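RNA-dependent RNA Polymerase (Bombyx mori cytoplasmic polyhedrosis virus, PDB 6TZ0) catalyses RNA-templated RNA synthesis, probably making plus strands by conservative transcription and minus strands during genome replication inside the assembled viral core. Local coordinates at residues A[394-399]-A[514-519]; A[403-408]-A[568-573]; A[684-689]-A[698-703]; A[289-294]-A[713-718]. All coordinates share one frame; numbering follows the deposited sequence.

Contact 1 of 4, residues A[394-399]-A[514-519]; sequences QSYLSS and NDNAAQ
A small polar meeting of one aromatic hydroxyl with two asparagines joins helix 389-397 to the loop between helices 501-508 and 530-535, in the central polymerase domain. Tyr396 carries it: with CG anti to the backbone N (chi1 -179°), the ring projects from the helix and presents OH to the loop. Asn514 comes from the opposite direction, its ND2 lying 3.0 Å from Tyr396 OH, but the angle is too poor for a hydrogen bond. Its amide plane is turned 27° from that of the ring. The end of the Asn516 side chain approaches the same hydroxyl from farther along the loop. Within 394-399, Ser399 OG bonds to Tyr396 O at 2.9 Å, and Ser398 OG and Ser398 N both donate to Gln394 O, so two hydroxyls return to backbone carbonyls of their own segment. Phe400 packs edge-to-face with Tyr396, while Arg657 and Leu661 of helix 644-665 touch the same side chain. On the loop side, Asp515 O accepts a bond from Lys676 and Ala518 pairs through its backbone with Ile677. This is a helix-to-loop contact: a helix side chain meets a connecting loop that is itself bonded to strand 672-677 of the palm sheet.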
loop_
_atom_site.group_PDB
_atom_site.type_symbol
_atom_site.label_atom_id
_atom_site.label_comp_id
_atom_site.label_asym_id
_atom_site.label_seq_id
_atom_site.Cartn_x
_atom_site.Cartn_y
_atom_site.Cartn_z
ATOM N N GLN A 394 4.054 6.374 -25.593
ATOM C CA GLN A 394 3.628 7.759 -25.691
ATOM C C GLN A 394 2.724 8.022 -26.882
ATOM O O GLN A 394 1.951 8.976 -26.823
ATOM C CB GLN A 394 4.828 8.697 -25.737
ATOM C CG GLN A 394 5.545 8.799 -24.419
ATOM C CD GLN A 394 4.622 9.216 -23.302
ATOM O OE1 GLN A 394 4.372 8.450 -22.378
ATOM N NE2 GLN A 394 4.078 10.417 -23.400
ATOM N N SER A 395 2.767 7.188 -27.926
ATOM C CA SER A 395 1.860 7.370 -29.056
ATOM C C SER A 395 0.404 7.176 -28.656
ATOM O O SER A 395 -0.488 7.797 -29.242
ATOM C CB SER A 395 2.226 6.413 -30.184
ATOM O OG SER A 395 1.968 5.075 -29.816
ATOM N N TYR A 396 0.146 6.353 -27.649
ATOM C CA TYR A 396 -1.195 6.227 -27.106
ATOM C C TYR A 396 -1.450 7.198 -25.964
ATOM O O TYR A 396 -2.546 7.758 -25.871
ATOM C CB TYR A 396 -1.438 4.796 -26.637
ATOM C CG TYR A 396 -2.814 4.570 -26.079
ATOM C CD1 TYR A 396 -3.928 4.542 -26.907
ATOM C CD2 TYR A 396 -3.000 4.373 -24.722
ATOM C CE1 TYR A 396 -5.188 4.332 -26.393
ATOM C CE2 TYR A 396 -4.248 4.162 -24.202
ATOM C CZ TYR A 396 -5.340 4.139 -25.038
ATOM O OH TYR A 396 -6.589 3.928 -24.510
ATOM N N LEU A 397 -0.467 7.421 -25.090
ATOM C CA LEU A 397 -0.715 8.248 -23.915
ATOM C C LEU A 397 -0.754 9.742 -24.208
ATOM O O LEU A 397 -1.406 10.477 -23.461
ATOM C CB LEU A 397 0.339 7.969 -22.846
ATOM C CG LEU A 397 0.288 6.612 -22.152
ATOM C CD1 LEU A 397 1.490 6.452 -21.250
ATOM C CD2 LEU A 397 -0.999 6.474 -21.364
ATOM N N SER A 398 -0.106 10.215 -25.272
ATOM C CA SER A 398 -0.035 11.645 -25.532
ATOM C C SER A 398 -1.338 12.222 -26.061
ATOM O O SER A 398 -1.465 13.447 -26.130
ATOM C CB SER A 398 1.093 11.928 -26.516
ATOM O OG SER A 398 0.819 11.342 -27.773
ATOM N N SER A 399 -2.299 11.385 -26.434
ATOM C CA SER A 399 -3.605 11.868 -26.844
ATOM C C SER A 399 -4.537 12.138 -25.672
ATOM O O SER A 399 -5.653 12.611 -25.889
ATOM C CB SER A 399 -4.236 10.860 -27.797
ATOM O OG SER A 399 -4.412 9.617 -27.155
ATOM N N ASN A 514 -11.074 5.957 -20.167
ATOM C CA ASN A 514 -10.997 4.690 -20.871
ATOM C C ASN A 514 -11.872 3.674 -20.157
ATOM O O ASN A 514 -12.534 3.974 -19.160
ATOM C CB ASN A 514 -9.566 4.152 -20.934
ATOM C CG ASN A 514 -8.670 4.978 -21.786
ATOM O OD1 ASN A 514 -7.673 5.517 -21.317
ATOM N ND2 ASN A 514 -9.011 5.085 -23.062
ATOM N N ASP A 515 -11.838 2.447 -20.673
ATOM C CA ASP A 515 -12.490 1.301 -20.060
ATOM C C ASP A 515 -11.524 0.139 -19.870
ATOM O O ASP A 515 -11.959 -1.011 -19.784
ATOM C CB ASP A 515 -13.691 0.856 -20.894
ATOM C CG ASP A 515 -13.330 0.594 -22.349
ATOM O OD1 ASP A 515 -12.201 0.925 -22.772
ATOM O OD2 ASP A 515 -14.177 0.037 -23.075
ATOM N N ASN A 516 -10.225 0.406 -19.817
ATOM C CA ASN A 516 -9.236 -0.659 -19.742
ATOM C C ASN A 516 -8.519 -0.705 -18.395
ATOM O O ASN A 516 -7.319 -0.972 -18.331
ATOM C CB ASN A 516 -8.256 -0.558 -20.911
ATOM C CG ASN A 516 -7.593 0.784 -21.023
ATOM O OD1 ASN A 516 -7.728 1.632 -20.155
ATOM N ND2 ASN A 516 -6.887 0.996 -22.128
ATOM N N ALA A 517 -9.252 -0.443 -17.319
ATOM C CA ALA A 517 -8.785 -0.664 -15.962
ATOM C C ALA A 517 -9.907 -1.331 -15.183
ATOM O O ALA A 517 -11.075 -1.266 -15.568
ATOM C CB ALA A 517 -8.360 0.635 -15.283
ATOM N N ALA A 518 -9.546 -1.964 -14.068
ATOM C CA ALA A 518 -10.471 -2.819 -13.336
ATOM C C ALA A 518 -10.876 -2.239 -11.982
ATOM O O ALA A 518 -11.447 -2.961 -11.159
ATOM C CB ALA A 518 -9.865 -4.211 -13.160
ATOM N N GLN A 519 -10.609 -0.952 -11.735
ATOM C CA GLN A 519 -10.941 -0.348 -10.445
ATOM C C GLN A 519 -12.438 -0.216 -10.206
ATOM O O GLN A 519 -12.863 -0.176 -9.048
ATOM C CB GLN A 519 -10.324 1.044 -10.302
ATOM C CG GLN A 519 -8.845 1.071 -10.052
ATOM C CD GLN A 519 -8.336 2.463 -9.782
ATOM O OE1 GLN A 519 -9.082 3.437 -9.871
ATOM N NE2 GLN A 519 -7.061 2.567 -9.425
#

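Contact 2 of 4, residues A[403-408]-A[568-573]; sequences EIAKRV and LDVASK
Val570 holds CG1 anti to its backbone N (chi1 -179°), and Ile404 has CG1 beside its own N (chi1 -69°), which sends CG2 to the anti side; these settings bring the two branched side chains together between helices 401-409 and 557-573. Ile404 CG2 meets Val570 CG1 at 3.7 Å, the two side chains crossing at about a right angle. The same methyl of Val570 lies against the backbone of the facing helix, with CG1 3.9 Å from Ala405 N, and touches Ala405 CB at 4.1 Å. Ala405 in turn points its one methyl into the second helix: CB sits 3.9 Å from Val570 O and 4.0 Å from Lys573 CB. Only the root of the lysine takes part, since its chain leads off toward the surface. On the far flank of helix 401-409, Arg407 NE and Glu403 OE2 form a salt bridge (3.5 Å) one turn apart, and Ser572 OG returns to Asp569 O within the other helix. Leu513 touches Ile404 as well, and Thr401 extends the packing on Val570. The small alanine goes with a close approach, the axes of 403-408 and 568-573 passing 8.6 Å apart at a crossing angle of -57°. With Trp606 of helix 604-614 touching Leu568 and Ala571, this is an oblique helix-helix packing through Ile404, Ala405 and Val570 within the polymerase domain.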
loop_
_atom_site.group_PDB
_atom_site.type_symbol
_atom_site.label_atom_id
_atom_site.label_comp_id
_atom_site.label_asym_id
_atom_site.label_seq_id
_atom_site.Cartn_x
_atom_site.Cartn_y
_atom_site.Cartn_z
ATOM N N GLU A 403 -7.005 16.726 -22.046
ATOM C CA GLU A 403 -8.185 16.477 -21.227
ATOM C C GLU A 403 -7.819 16.279 -19.760
ATOM O O GLU A 403 -8.503 16.802 -18.869
ATOM C CB GLU A 403 -8.929 15.258 -21.763
ATOM C CG GLU A 403 -10.182 14.899 -20.999
ATOM C CD GLU A 403 -11.292 15.911 -21.165
ATOM O OE1 GLU A 403 -11.342 16.585 -22.217
ATOM O OE2 GLU A 403 -12.123 16.032 -20.239
ATOM N N ILE A 404 -6.730 15.549 -19.491
ATOM C CA ILE A 404 -6.284 15.339 -18.116
ATOM C C ILE A 404 -5.818 16.651 -17.496
ATOM O O ILE A 404 -6.098 16.920 -16.324
ATOM C CB ILE A 404 -5.198 14.245 -18.060
ATOM C CG1 ILE A 404 -5.798 12.888 -18.393
ATOM C CG2 ILE A 404 -4.595 14.115 -16.687
ATOM C CD1 ILE A 404 -4.778 11.805 -18.568
ATOM N N ALA A 405 -5.166 17.518 -18.278
ATOM C CA ALA A 405 -4.739 18.807 -17.736
ATOM C C ALA A 405 -5.923 19.717 -17.441
ATOM O O ALA A 405 -5.917 20.430 -16.427
ATOM C CB ALA A 405 -3.768 19.484 -18.697
ATOM N N LYS A 406 -6.953 19.672 -18.289
ATOM C CA LYS A 406 -8.196 20.384 -18.012
ATOM C C LYS A 406 -8.861 19.870 -16.739
ATOM O O LYS A 406 -9.437 20.653 -15.978
ATOM C CB LYS A 406 -9.128 20.250 -19.218
ATOM C CG LYS A 406 -10.427 21.049 -19.170
ATOM C CD LYS A 406 -11.624 20.189 -18.776
ATOM C CE LYS A 406 -12.910 20.988 -18.818
ATOM N NZ LYS A 406 -14.079 20.173 -18.395
ATOM N N ARG A 407 -8.784 18.561 -16.489
ATOM C CA ARG A 407 -9.358 18.011 -15.262
ATOM C C ARG A 407 -8.537 18.388 -14.032
ATOM O O ARG A 407 -9.096 18.621 -12.956
ATOM C CB ARG A 407 -9.477 16.495 -15.380
ATOM C CG ARG A 407 -10.559 16.040 -16.321
ATOM C CD ARG A 407 -10.567 14.535 -16.442
ATOM N NE ARG A 407 -11.589 14.092 -17.381
ATOM C CZ ARG A 407 -12.826 13.767 -17.030
ATOM N NH1 ARG A 407 -13.185 13.821 -15.759
ATOM N NH2 ARG A 407 -13.700 13.379 -17.946
ATOM N N VAL A 408 -7.211 18.436 -14.173
ATOM C CA VAL A 408 -6.323 18.751 -13.057
ATOM C C VAL A 408 -6.449 20.217 -12.655
ATOM O O VAL A 408 -6.341 20.555 -11.469
ATOM C CB VAL A 408 -4.880 18.338 -13.437
ATOM C CG1 VAL A 408 -3.828 18.934 -12.530
ATOM C CG2 VAL A 408 -4.746 16.835 -13.356
ATOM N N LEU A 568 5.123 14.766 -17.136
ATOM C CA LEU A 568 5.657 16.079 -17.482
ATOM C C LEU A 568 4.899 16.726 -18.634
ATOM O O LEU A 568 4.791 17.953 -18.670
ATOM C CB LEU A 568 7.145 15.983 -17.804
ATOM C CG LEU A 568 8.053 15.767 -16.599
ATOM C CD1 LEU A 568 9.483 15.558 -17.039
ATOM C CD2 LEU A 568 7.954 16.942 -15.667
ATOM N N ASP A 569 4.335 15.929 -19.548
ATOM C CA ASP A 569 3.472 16.484 -20.592
ATOM C C ASP A 569 2.218 17.109 -19.999
ATOM O O ASP A 569 1.867 18.257 -20.323
ATOM C CB ASP A 569 3.078 15.401 -21.594
ATOM C CG ASP A 569 4.210 14.997 -22.496
ATOM O OD1 ASP A 569 5.101 15.832 -22.744
ATOM O OD2 ASP A 569 4.200 13.846 -22.978
ATOM N N VAL A 570 1.539 16.372 -19.116
ATOM C CA VAL A 570 0.325 16.901 -18.500
ATOM C C VAL A 570 0.654 18.087 -17.599
ATOM O O VAL A 570 -0.086 19.076 -17.557
ATOM C CB VAL A 570 -0.411 15.792 -17.730
ATOM C CG1 VAL A 570 -1.677 16.325 -17.104
ATOM C CG2 VAL A 570 -0.733 14.650 -18.641
ATOM N N ALA A 571 1.794 18.034 -16.911
ATOM C CA ALA A 571 2.182 19.118 -16.019
ATOM C C ALA A 571 2.566 20.373 -16.782
ATOM O O ALA A 571 2.335 21.482 -16.295
ATOM C CB ALA A 571 3.336 18.668 -15.129
ATOM N N SER A 572 3.145 20.229 -17.972
ATOM C CA SER A 572 3.454 21.405 -18.771
ATOM C C SER A 572 2.193 22.012 -19.363
ATOM O O SER A 572 2.087 23.238 -19.473
ATOM C CB SER A 572 4.434 21.045 -19.878
ATOM O OG SER A 572 3.805 20.232 -20.846
ATOM N N LYS A 573 1.218 21.179 -19.742
ATOM C CA LYS A 573 0.014 21.734 -20.359
ATOM C C LYS A 573 -0.924 22.427 -19.375
ATOM O O LYS A 573 -1.741 23.242 -19.807
ATOM C CB LYS A 573 -0.762 20.653 -21.109
ATOM C CG LYS A 573 -0.157 20.257 -22.438
ATOM C CD LYS A 573 -0.968 19.167 -23.099
ATOM C CE LYS A 573 -0.495 18.903 -24.520
ATOM N NZ LYS A 573 0.883 18.353 -24.583
#

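Contact 3 of 4, residues A[684-689]-A[698-703]; sequences EIFQGN and VSNASI
Strand 682-687 and helix 690-705 keep a wide backbone separation, the nearest CA atoms, those of Glu684 and Asn700, being 9.6 Å apart, and side chains span the gap. Asn700 reaches out from the helix, its CG beside the backbone N (chi1 -76°), and places ND2 at the edge of the Phe686 ring, 3.3 Å from CZ and close to the ring plane. Amide and ring are nearly coplanar, 26° apart, so the nitrogen faces ring C-H groups and not the aromatic face. Asn700 OD1 is engaged by Asn659 ND2 of helix 644-665, which fixes the rotation of the amide. Strand, helix and the following strand 711-716 form a beta-alpha-beta crossover of the palm sheet, the two parallel strands separated by 541-548; the turn before strand 682-687 carries the magnesium-binding Asp680 and Asp681. Glu684, extended beyond CG, brings its carboxylate over one face of the amide, the side chains crossing at a slant: OE1 and OE2 each lie 3.7 Å from Asn700 ND2, beyond hydrogen-bonding distance, with carboxylate and amide planes 59° apart. Val656 and Ile675 pack on Glu684, and His696, one helical turn before Asn700, meets the Phe686 ring.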
loop_
_atom_site.group_PDB
_atom_site.type_symbol
_atom_site.label_atom_id
_atom_site.label_comp_id
_atom_site.label_asym_id
_atom_site.label_seq_id
_atom_site.Cartn_x
_atom_site.Cartn_y
_atom_site.Cartn_z
ATOM N N GLU A 684 -5.861 -9.956 -21.411
ATOM C CA GLU A 684 -6.068 -9.646 -22.818
ATOM C C GLU A 684 -7.035 -10.635 -23.447
ATOM O O GLU A 684 -6.937 -11.843 -23.227
ATOM C CB GLU A 684 -4.742 -9.675 -23.572
ATOM C CG GLU A 684 -3.786 -8.596 -23.141
ATOM C CD GLU A 684 -2.443 -8.728 -23.806
ATOM O OE1 GLU A 684 -2.204 -9.759 -24.463
ATOM O OE2 GLU A 684 -1.620 -7.801 -23.679
ATOM N N ILE A 685 -7.968 -10.117 -24.238
ATOM C CA ILE A 685 -8.933 -10.933 -24.965
ATOM C C ILE A 685 -8.833 -10.581 -26.443
ATOM O O ILE A 685 -9.066 -9.431 -26.830
ATOM C CB ILE A 685 -10.362 -10.725 -24.446
ATOM C CG1 ILE A 685 -10.467 -11.156 -22.986
ATOM C CG2 ILE A 685 -11.332 -11.540 -25.248
ATOM C CD1 ILE A 685 -11.727 -10.716 -22.315
ATOM N N PHE A 686 -8.487 -11.568 -27.263
ATOM C CA PHE A 686 -8.366 -11.416 -28.706
ATOM C C PHE A 686 -9.468 -12.217 -29.381
ATOM O O PHE A 686 -9.841 -13.286 -28.898
ATOM C CB PHE A 686 -7.008 -11.921 -29.193
ATOM C CG PHE A 686 -5.843 -11.236 -28.562
ATOM C CD1 PHE A 686 -5.414 -10.001 -29.014
ATOM C CD2 PHE A 686 -5.168 -11.831 -27.515
ATOM C CE1 PHE A 686 -4.339 -9.374 -28.428
ATOM C CE2 PHE A 686 -4.089 -11.212 -26.930
ATOM C CZ PHE A 686 -3.675 -9.981 -27.392
ATOM N N GLN A 687 -9.983 -11.725 -30.502
ATOM C CA GLN A 687 -11.001 -12.460 -31.246
ATOM C C GLN A 687 -10.705 -12.409 -32.736
ATOM O O GLN A 687 -10.515 -11.328 -33.296
ATOM C CB GLN A 687 -12.404 -11.912 -30.975
ATOM C CG GLN A 687 -13.513 -12.756 -31.574
ATOM C CD GLN A 687 -14.896 -12.278 -31.204
ATOM O OE1 GLN A 687 -15.059 -11.220 -30.607
ATOM N NE2 GLN A 687 -15.902 -13.077 -31.528
ATOM N N GLY A 688 -10.697 -13.577 -33.374
ATOM C CA GLY A 688 -10.473 -13.672 -34.802
ATOM C C GLY A 688 -10.044 -15.059 -35.222
ATOM O O GLY A 688 -10.575 -16.050 -34.719
ATOM N N ASN A 689 -9.109 -15.151 -36.161
ATOM C CA ASN A 689 -8.517 -16.425 -36.534
ATOM C C ASN A 689 -7.373 -16.758 -35.595
ATOM O O ASN A 689 -6.896 -15.909 -34.846
ATOM C CB ASN A 689 -8.007 -16.391 -37.970
ATOM C CG ASN A 689 -9.124 -16.441 -38.982
ATOM O OD1 ASN A 689 -10.050 -17.244 -38.860
ATOM N ND2 ASN A 689 -9.058 -15.567 -39.983
ATOM N N VAL A 698 1.768 -12.648 -29.612
ATOM C CA VAL A 698 3.225 -12.723 -29.620
ATOM C C VAL A 698 3.839 -11.329 -29.718
ATOM O O VAL A 698 4.862 -11.045 -29.080
ATOM C CB VAL A 698 3.687 -13.667 -30.748
ATOM C CG1 VAL A 698 5.168 -13.555 -31.024
ATOM C CG2 VAL A 698 3.394 -15.090 -30.353
ATOM N N SER A 699 3.192 -10.416 -30.452
ATOM C CA SER A 699 3.717 -9.056 -30.544
ATOM C C SER A 699 3.581 -8.305 -29.221
ATOM O O SER A 699 4.478 -7.539 -28.847
ATOM C CB SER A 699 3.014 -8.297 -31.663
ATOM O OG SER A 699 1.653 -8.092 -31.347
ATOM N N ASN A 700 2.480 -8.526 -28.492
ATOM C CA ASN A 700 2.344 -7.929 -27.163
ATOM C C ASN A 700 3.362 -8.493 -26.180
ATOM O O ASN A 700 3.921 -7.750 -25.361
ATOM C CB ASN A 700 0.940 -8.139 -26.614
ATOM C CG ASN A 700 -0.069 -7.230 -27.244
ATOM O OD1 ASN A 700 0.222 -6.077 -27.547
ATOM N ND2 ASN A 700 -1.283 -7.724 -27.406
ATOM N N ALA A 701 3.626 -9.798 -26.253
ATOM C CA ALA A 701 4.632 -10.399 -25.384
ATOM C C ALA A 701 6.025 -9.863 -25.690
ATOM O O ALA A 701 6.799 -9.565 -24.771
ATOM C CB ALA A 701 4.603 -11.917 -25.525
ATOM N N SER A 702 6.347 -9.700 -26.973
ATOM C CA SER A 702 7.658 -9.182 -27.337
ATOM C C SER A 702 7.810 -7.717 -26.961
ATOM O O SER A 702 8.907 -7.287 -26.595
ATOM C CB SER A 702 7.903 -9.365 -28.829
ATOM O OG SER A 702 7.036 -8.540 -29.580
ATOM N N ILE A 703 6.725 -6.944 -27.004
ATOM C CA ILE A 703 6.855 -5.545 -26.627
ATOM C C ILE A 703 6.886 -5.380 -25.110
ATOM O O ILE A 703 7.394 -4.368 -24.618
ATOM C CB ILE A 703 5.743 -4.724 -27.304
ATOM C CG1 ILE A 703 6.166 -3.275 -27.445
ATOM C CG2 ILE A 703 4.457 -4.733 -26.512
ATOM C CD1 ILE A 703 5.344 -2.570 -28.429
#

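Contact 4 of 4, residues A[289-294]-A[713-718]; sequences PHFVSS and AELSQN
Strand 711-716 is an outermost strand, within this chain, of the palm sheet that also holds 541-548 and 682-687, and here it is met by a short, weakly bonded helix at 290-293 from the N-terminal region. Three side chains of 289-294 do the touching. Phe291 stands with CG between its backbone N and carbonyl carbon (chi1 50°), which swings the ring toward the strand: CE1 meets Leu715 CD1 at 4.0 Å, the two side chains crossing at about a right angle. Pro289 CB lies 3.5 Å above one face of this ring, offset toward the rim, and His694 of helix 690-705 stacks with it. Val292 points toward the strand, its CG2 branch 3.3 Å from Leu715 O, a carbonyl that also has a weak bond from Gln258. Farther along, the extended side chain of Gln717 runs obliquely past the pyrrolidine ring, meeting it at CD and CG of Pro289. The helical turn is held by Pro289 O, which accepts from both Val292 N and Ser293 N, and by Ser294 OG, which sits 3.1 Å from Phe291 O and well above the carbonyl plane. Leu715 lies about 10 Å from Asp547, side chain to side chain, a ligand of magnesium in this enzyme. Between the two segments the touch is van der Waals packing, one apolar pair and two in which carbon meets a polar group; a directional polar tie comes from next door, where Glu288 accepts a hydrogen bond from Gln717 N, so that the N-terminal region grips the palm edge by packing and hydrogen bonding together.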
loop_
_atom_site.group_PDB
_atom_site.type_symbol
_atom_site.label_atom_id
_atom_site.label_comp_id
_atom_site.label_asym_id
_atom_site.label_seq_id
_atom_site.Cartn_x
_atom_site.Cartn_y
_atom_site.Cartn_z
ATOM N N PRO A 289 -5.387 -24.807 -29.345
ATOM C CA PRO A 289 -4.558 -24.608 -30.539
ATOM C C PRO A 289 -3.166 -25.194 -30.361
ATOM O O PRO A 289 -2.759 -25.592 -29.270
ATOM C CB PRO A 289 -4.505 -23.088 -30.683
ATOM C CG PRO A 289 -5.696 -22.599 -29.969
ATOM C CD PRO A 289 -5.880 -23.521 -28.818
ATOM N N HIS A 290 -2.419 -25.225 -31.465
ATOM C CA HIS A 290 -1.180 -25.996 -31.501
ATOM C C HIS A 290 -0.053 -25.332 -30.726
ATOM O O HIS A 290 0.865 -26.020 -30.271
ATOM C CB HIS A 290 -0.751 -26.232 -32.948
ATOM C CG HIS A 290 -0.381 -24.983 -33.681
ATOM N ND1 HIS A 290 0.897 -24.469 -33.673
ATOM C CD2 HIS A 290 -1.120 -24.139 -34.436
ATOM C CE1 HIS A 290 0.928 -23.363 -34.395
ATOM N NE2 HIS A 290 -0.283 -23.141 -34.869
ATOM N N PHE A 291 -0.094 -24.012 -30.567
ATOM C CA PHE A 291 0.902 -23.327 -29.755
ATOM C C PHE A 291 0.647 -23.486 -28.263
ATOM O O PHE A 291 1.534 -23.188 -27.458
ATOM C CB PHE A 291 0.973 -21.845 -30.146
ATOM C CG PHE A 291 -0.360 -21.146 -30.189
ATOM C CD1 PHE A 291 -0.907 -20.576 -29.051
ATOM C CD2 PHE A 291 -1.060 -21.045 -31.380
ATOM C CE1 PHE A 291 -2.132 -19.935 -29.101
ATOM C CE2 PHE A 291 -2.274 -20.399 -31.435
ATOM C CZ PHE A 291 -2.812 -19.845 -30.294
ATOM N N VAL A 292 -0.542 -23.947 -27.883
ATOM C CA VAL A 292 -0.813 -24.302 -26.498
ATOM C C VAL A 292 -0.391 -25.739 -26.227
ATOM O O VAL A 292 0.187 -26.044 -25.178
ATOM C CB VAL A 292 -2.303 -24.068 -26.198
ATOM C CG1 VAL A 292 -2.670 -24.562 -24.828
ATOM C CG2 VAL A 292 -2.624 -22.601 -26.325
ATOM N N SER A 293 -0.624 -26.634 -27.187
ATOM C CA SER A 293 -0.252 -28.036 -27.042
ATOM C C SER A 293 1.251 -28.274 -27.107
ATOM O O SER A 293 1.692 -29.389 -26.813
ATOM C CB SER A 293 -0.949 -28.869 -28.117
ATOM O OG SER A 293 -2.349 -28.869 -27.925
ATOM N N SER A 294 2.043 -27.275 -27.491
ATOM C CA SER A 294 3.491 -27.415 -27.443
ATOM C C SER A 294 4.034 -27.211 -26.035
ATOM O O SER A 294 5.106 -27.729 -25.709
ATOM C CB SER A 294 4.141 -26.430 -28.409
ATOM O OG SER A 294 3.884 -25.097 -28.011
ATOM N N ALA A 713 3.605 -16.656 -20.468
ATOM C CA ALA A 713 2.435 -16.530 -21.330
ATOM C C ALA A 713 1.532 -17.739 -21.136
ATOM O O ALA A 713 1.700 -18.763 -21.799
ATOM C CB ALA A 713 2.856 -16.394 -22.789
ATOM N N GLU A 714 0.562 -17.621 -20.240
ATOM C CA GLU A 714 -0.498 -18.615 -20.137
ATOM C C GLU A 714 -1.694 -18.080 -20.924
ATOM O O GLU A 714 -2.430 -17.199 -20.473
ATOM C CB GLU A 714 -0.802 -18.983 -18.680
ATOM C CG GLU A 714 -1.090 -17.863 -17.692
ATOM C CD GLU A 714 -1.303 -18.374 -16.281
ATOM O OE1 GLU A 714 -1.176 -19.598 -16.067
ATOM O OE2 GLU A 714 -1.604 -17.553 -15.390
ATOM N N LEU A 715 -1.849 -18.590 -22.136
ATOM C CA LEU A 715 -2.883 -18.146 -23.051
ATOM C C LEU A 715 -3.688 -19.353 -23.503
ATOM O O LEU A 715 -3.122 -20.371 -23.909
ATOM C CB LEU A 715 -2.283 -17.372 -24.234
ATOM C CG LEU A 715 -1.414 -17.961 -25.343
ATOM C CD1 LEU A 715 -1.376 -16.991 -26.486
ATOM C CD2 LEU A 715 0.002 -18.240 -24.874
ATOM N N SER A 716 -5.005 -19.243 -23.400
ATOM C CA SER A 716 -5.902 -20.374 -23.531
ATOM C C SER A 716 -7.056 -20.024 -24.452
ATOM O O SER A 716 -7.299 -18.863 -24.782
ATOM C CB SER A 716 -6.453 -20.807 -22.169
ATOM O OG SER A 716 -7.265 -19.798 -21.607
ATOM N N GLN A 717 -7.772 -21.059 -24.860
ATOM C CA GLN A 717 -9.009 -20.892 -25.600
ATOM C C GLN A 717 -10.213 -20.784 -24.678
ATOM O O GLN A 717 -11.188 -20.104 -25.018
ATOM C CB GLN A 717 -9.162 -22.054 -26.590
ATOM C CG GLN A 717 -10.440 -22.076 -27.401
ATOM C CD GLN A 717 -10.394 -23.054 -28.551
ATOM O OE1 GLN A 717 -9.347 -23.619 -28.855
ATOM N NE2 GLN A 717 -11.542 -23.280 -29.183
ATOM N N ASN A 718 -10.154 -21.375 -23.486
ATOM C CA ASN A 718 -11.373 -21.467 -22.698
ATOM C C ASN A 718 -11.171 -21.231 -21.204
ATOM O O ASN A 718 -11.968 -21.712 -20.399
ATOM C CB ASN A 718 -12.042 -22.818 -22.947
ATOM C CG ASN A 718 -11.093 -23.980 -22.796
ATOM O OD1 ASN A 718 -9.958 -23.822 -22.355
ATOM N ND2 ASN A 718 -11.540 -25.158 -23.203
#

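Overall arrangement
From the N terminus, residues 289-294 open contact 4, the widest loop, which closes only at 713-718 and encloses the other three. Within it, 394-399 opens contact 1 and 403-408 opens contact 2 on successive helices; contact 1 closes at 514-519 before contact 2 closes at 568-573, so the two cross. They also touch, through Gln394 and Asp569, with centres 15 Å apart. Contact 3 follows in series as a short loop, 684-689 to 698-703, its centre about 12 Å from that of contact 4 and reaching the same sheet. Contacts 1 to 3 lie inside the polymerase domain; contact 4 ties the N-terminal region to its palm.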